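Local coordinates for protein whirlin (Mus musculus, PDB 6FDD) that acts in hearing and vision as a member of the USH2 complex and is necessary for elongation and maintenance of inner-ear hair cell stereocilia, at residues L20-E23 with Q24-A27; L54-H57 with A58-S61. All blocks are in the same frame, centred on the assembly; numbering follows the deposited sequence.

Interaction 1 (L20-E23 with Q24-A27); sequences LLTE and QERA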
loop_
_atom_site.group_PDB
_atom_site.type_symbol
_atom_site.label_atom_id
_atom_site.label_comp_id
_atom_site.label_asym_id
_atom_site.label_seq_id
_atom_site.Cartn_x
_atom_site.Cartn_y
_atom_site.Cartn_z
ATOM N N LEU A 20 12.683 0.134 -3.810
ATOM C CA LEU A 20 12.687 -0.063 -2.356
ATOM C C LEU A 20 12.434 -1.494 -1.859
ATOM O O LEU A 20 12.796 -1.805 -0.722
ATOM C CB LEU A 20 11.667 0.894 -1.704
ATOM C CG LEU A 20 11.906 2.408 -1.917
ATOM C CD1 LEU A 20 10.702 3.218 -1.511
ATOM C CD2 LEU A 20 13.142 2.891 -1.175
ATOM N N LEU A 21 11.807 -2.346 -2.682
ATOM C CA LEU A 21 11.459 -3.711 -2.282
ATOM C C LEU A 21 12.120 -4.791 -3.124
ATOM O O LEU A 21 12.374 -4.579 -4.316
ATOM C CB LEU A 21 9.928 -3.898 -2.386
ATOM C CG LEU A 21 9.001 -2.917 -1.647
ATOM C CD1 LEU A 21 7.544 -3.216 -1.972
ATOM C CD2 LEU A 21 9.226 -2.966 -0.134
ATOM N N THR A 22 12.306 -5.993 -2.533
ATOM C CA THR A 22 12.804 -7.172 -3.263
ATOM C C THR A 22 11.637 -7.640 -4.147
ATOM O O THR A 22 10.499 -7.203 -3.916
ATOM C CB THR A 22 13.163 -8.305 -2.279
ATOM O OG1 THR A 22 11.969 -8.761 -1.625
ATOM C CG2 THR A 22 14.233 -7.895 -1.248
ATOM N N GLU A 23 11.883 -8.568 -5.093
ATOM C CA GLU A 23 10.818 -9.120 -5.937
ATOM C C GLU A 23 9.724 -9.752 -5.053
ATOM O O GLU A 23 8.541 -9.538 -5.310
ATOM C CB GLU A 23 11.371 -10.155 -6.938
ATOM C CG GLU A 23 10.325 -10.712 -7.896
ATOM C CD GLU A 23 9.451 -11.859 -7.411
ATOM O OE1 GLU A 23 9.902 -12.621 -6.526
ATOM O OE2 GLU A 23 8.313 -11.993 -7.918
ATOM N N GLN A 24 10.133 -10.514 -4.018
ATOM C CA GLN A 24 9.189 -11.191 -3.115
ATOM C C GLN A 24 8.345 -10.203 -2.301
ATOM O O GLN A 24 7.138 -10.406 -2.164
ATOM C CB GLN A 24 9.912 -12.222 -2.230
ATOM C CG GLN A 24 10.420 -13.426 -3.049
ATOM C CD GLN A 24 9.316 -14.401 -3.408
ATOM O OE1 GLN A 24 8.893 -15.207 -2.588
ATOM N NE2 GLN A 24 8.798 -14.349 -4.629
ATOM N N GLU A 25 8.956 -9.125 -1.796
ATOM C CA GLU A 25 8.230 -8.086 -1.038
ATOM C C GLU A 25 7.263 -7.344 -1.974
ATOM O O GLU A 25 6.136 -7.042 -1.591
ATOM C CB GLU A 25 9.208 -7.079 -0.425
ATOM C CG GLU A 25 10.033 -7.604 0.738
ATOM C CD GLU A 25 11.020 -6.568 1.238
ATOM O OE1 GLU A 25 11.669 -5.897 0.400
ATOM O OE2 GLU A 25 11.094 -6.381 2.473
ATOM N N ARG A 26 7.708 -7.053 -3.213
ATOM C CA ARG A 26 6.871 -6.399 -4.222
ATOM C C ARG A 26 5.653 -7.294 -4.546
ATOM O O ARG A 26 4.528 -6.796 -4.605
ATOM C CB ARG A 26 7.702 -6.084 -5.478
ATOM C CG ARG A 26 6.925 -5.330 -6.559
ATOM C CD ARG A 26 7.811 -4.744 -7.654
ATOM N NE ARG A 26 8.823 -5.677 -8.173
ATOM C CZ ARG A 26 8.618 -6.584 -9.128
ATOM N NH1 ARG A 26 7.418 -6.722 -9.678
ATOM N NH2 ARG A 26 9.603 -7.382 -9.517
ATOM N N ALA A 27 5.876 -8.627 -4.667
ATOM C CA ALA A 27 4.790 -9.591 -4.899
ATOM C C ALA A 27 3.775 -9.528 -3.734
ATOM O O ALA A 27 2.572 -9.553 -3.985
ATOM C CB ALA A 27 5.356 -11.001 -5.035
HETATM O O HOH W 1 14.022 -4.154 0.370
HETATM O O HOH W 2 11.314 -5.675 -6.848
#

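Interaction 2 (L54-H57 with A58-S61); sequences LNTH and AKFS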
loop_
_atom_site.group_PDB
_atom_site.type_symbol
_atom_site.label_atom_id
_atom_site.label_comp_id
_atom_site.label_asym_id
_atom_site.label_seq_id
_atom_site.Cartn_x
_atom_site.Cartn_y
_atom_site.Cartn_z
ATOM N N LEU A 54 6.146 -3.189 5.278
ATOM C CA LEU A 54 6.981 -1.989 5.167
ATOM C C LEU A 54 7.681 -1.667 6.487
ATOM O O LEU A 54 7.245 -0.789 7.235
ATOM C CB LEU A 54 6.116 -0.827 4.630
ATOM C CG LEU A 54 5.330 -1.125 3.340
ATOM C CD1 LEU A 54 4.417 0.024 2.983
ATOM C CD2 LEU A 54 6.272 -1.486 2.163
ATOM N N ASN A 55 8.761 -2.414 6.773
ATOM C CA ASN A 55 9.481 -2.340 8.047
ATOM C C ASN A 55 10.429 -1.154 8.211
ATOM O O ASN A 55 10.633 -0.719 9.340
ATOM C CB ASN A 55 10.223 -3.644 8.329
ATOM C CG ASN A 55 11.286 -3.992 7.314
ATOM O OD1 ASN A 55 11.036 -4.020 6.116
ATOM N ND2 ASN A 55 12.495 -4.270 7.766
ATOM N N THR A 56 11.026 -0.645 7.131
ATOM C CA THR A 56 11.988 0.460 7.244
ATOM C C THR A 56 11.358 1.834 6.959
ATOM O O THR A 56 10.265 1.922 6.399
ATOM C CB THR A 56 13.175 0.234 6.303
ATOM O OG1 THR A 56 12.723 0.455 4.967
ATOM C CG2 THR A 56 13.803 -1.155 6.452
ATOM N N HIS A 57 12.081 2.914 7.321
ATOM C CA HIS A 57 11.640 4.293 7.081
ATOM C C HIS A 57 11.409 4.528 5.571
ATOM O O HIS A 57 10.348 5.031 5.193
ATOM C CB HIS A 57 12.677 5.283 7.647
ATOM C CG HIS A 57 12.264 6.715 7.534
ATOM N ND1 HIS A 57 11.383 7.290 8.437
ATOM C CD2 HIS A 57 12.612 7.641 6.611
ATOM C CE1 HIS A 57 11.225 8.545 8.037
ATOM N NE2 HIS A 57 11.954 8.806 6.947
ATOM N N ALA A 58 12.370 4.099 4.722
ATOM C CA ALA A 58 12.265 4.238 3.266
ATOM C C ALA A 58 11.054 3.472 2.725
ATOM O O ALA A 58 10.365 3.980 1.847
ATOM C CB ALA A 58 13.540 3.753 2.588
ATOM N N LYS A 59 10.775 2.262 3.263
ATOM C CA LYS A 59 9.628 1.466 2.799
ATOM C C LYS A 59 8.302 2.112 3.137
ATOM O O LYS A 59 7.382 2.032 2.327
ATOM C CB LYS A 59 9.693 0.025 3.318
ATOM C CG LYS A 59 10.760 -0.821 2.639
ATOM C CD LYS A 59 10.878 -2.168 3.319
ATOM C CE LYS A 59 12.155 -2.869 2.928
ATOM N NZ LYS A 59 12.307 -4.171 3.637
ATOM N N PHE A 60 8.206 2.787 4.309
ATOM C CA PHE A 60 6.997 3.490 4.742
ATOM C C PHE A 60 6.555 4.544 3.702
ATOM O O PHE A 60 5.352 4.737 3.517
ATOM C CB PHE A 60 7.152 4.116 6.148
ATOM C CG PHE A 60 5.891 4.798 6.652
ATOM C CD1 PHE A 60 4.857 4.057 7.218
ATOM C CD2 PHE A 60 5.717 6.173 6.515
ATOM C CE1 PHE A 60 3.682 4.684 7.662
ATOM C CE2 PHE A 60 4.537 6.795 6.945
ATOM C CZ PHE A 60 3.530 6.046 7.517
ATOM N N SER A 61 7.525 5.180 3.000
ATOM C CA SER A 61 7.238 6.178 1.950
ATOM C C SER A 61 6.341 5.636 0.823
ATOM O O SER A 61 5.643 6.416 0.165
ATOM C CB SER A 61 8.530 6.767 1.387
ATOM O OG SER A 61 9.136 5.890 0.458
#

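Interaction 1 (L20-E23 with Q24-A27)
Gln24 in the first turn of helix 23-37 bends at chi2 (-77°), bringing its amide to the carboxylate of Glu23: NE2 donates to OE1 at 2.8 Å. The bond is nearly straight (174°), lies almost in the amide plane, and meets the carboxylate oxygen on its syn side. Glu25 forms a capping box with Thr22. Its backbone N donates to Thr22 OG1 at 3.0 Å, while its OE1 receives Thr22 N, also at 3.0 Å, on the anti lone pair. Thr22 OG1 lies between its own backbone N and carbonyl carbon (chi1 65°), which turns the hydroxyl to the helix end. A water joins the same OE1 to Leu20 O, and OE2 carries a salt bridge to Lys59. The CB atoms of Leu21 and Glu25 pack at 3.8 Å. Arg26 N continues the helix by bonding to Thr22 O at 2.9 Å, and its NE reaches Leu21 O through a second water in the guanidinium plane. Ala27 N closes on Glu23 O. Thr22 thus caps the helix N-terminus, its hydroxyl serving one amide and its carbonyl the next, and the acidic side chains of Glu23 and Glu25 probably interact favourably with the helix dipole.

Interaction 2 (L54-H57 with A58-S61)
Leu54 lies obliquely across the base of Lys59, its CD1 coming within 3.6 Å of Lys59 O and its CB within 3.9 Å of Lys59 CB. It is the buried member of this turn between helices 43-53 and 57-60, and its side chain also touches Leu62 and Leu63. Beyond CB the lysine runs extended (chi2 173°, chi4 178°) past Thr56, whose OG1 lies 3.3 Å from Lys59 CG, and ends at Asn55. There NZ donates to Asn55 OD1 at 2.8 Å, in the carbonyl plane and on a lone pair. Asn55 CG sits between its backbone N and carbonyl carbon, which brings the amide oxygen round to the ammonium. The same NZ holds a salt bridge to Glu25 of helix 23-37. Thr56 is the N-cap of the short helix: its OG1 accepts from Lys59 N at 3.2 Å, and its carbonyl takes Phe60 N at 3.1 Å. At the far end Ser61 OG bonds back to Ala58 O at 2.7 Å. An alanine in place of Lys59 would probably leave the Glu25 carboxylate without its countercharge and the Asn55 amide free to turn. The lysine thus combines two kinds of contact: its CB packs on Leu54 and its methylenes pass the Thr56 hydroxyl, while its ammonium group is shared between a neutral amide oxygen and a carboxylate.

Interactions 1 and 2 are both helix starts capped by a threonine, and their centres lie 12 Å apart. They touch directly: Glu25 OE2 meets Lys59 NZ in a salt bridge of 2.8 Å, so the acidic half of the capping box in 20-27 is tied to the residue whose amide is capped in 54-61. Beside it, Leu21 CD2 packs against Lys59 CG at 3.8 Å. Farther along, Leu20 CD1 rests 3.5 Å from Ala58 O and also touches Ser61. The two turns, in series along the chain with residues 28-53 between them, thereby bring the end of helix 11-20, the loop after it and the first turn of helix 23-37 against helix 57-60 and Ser61 within the helical HHD2 domain.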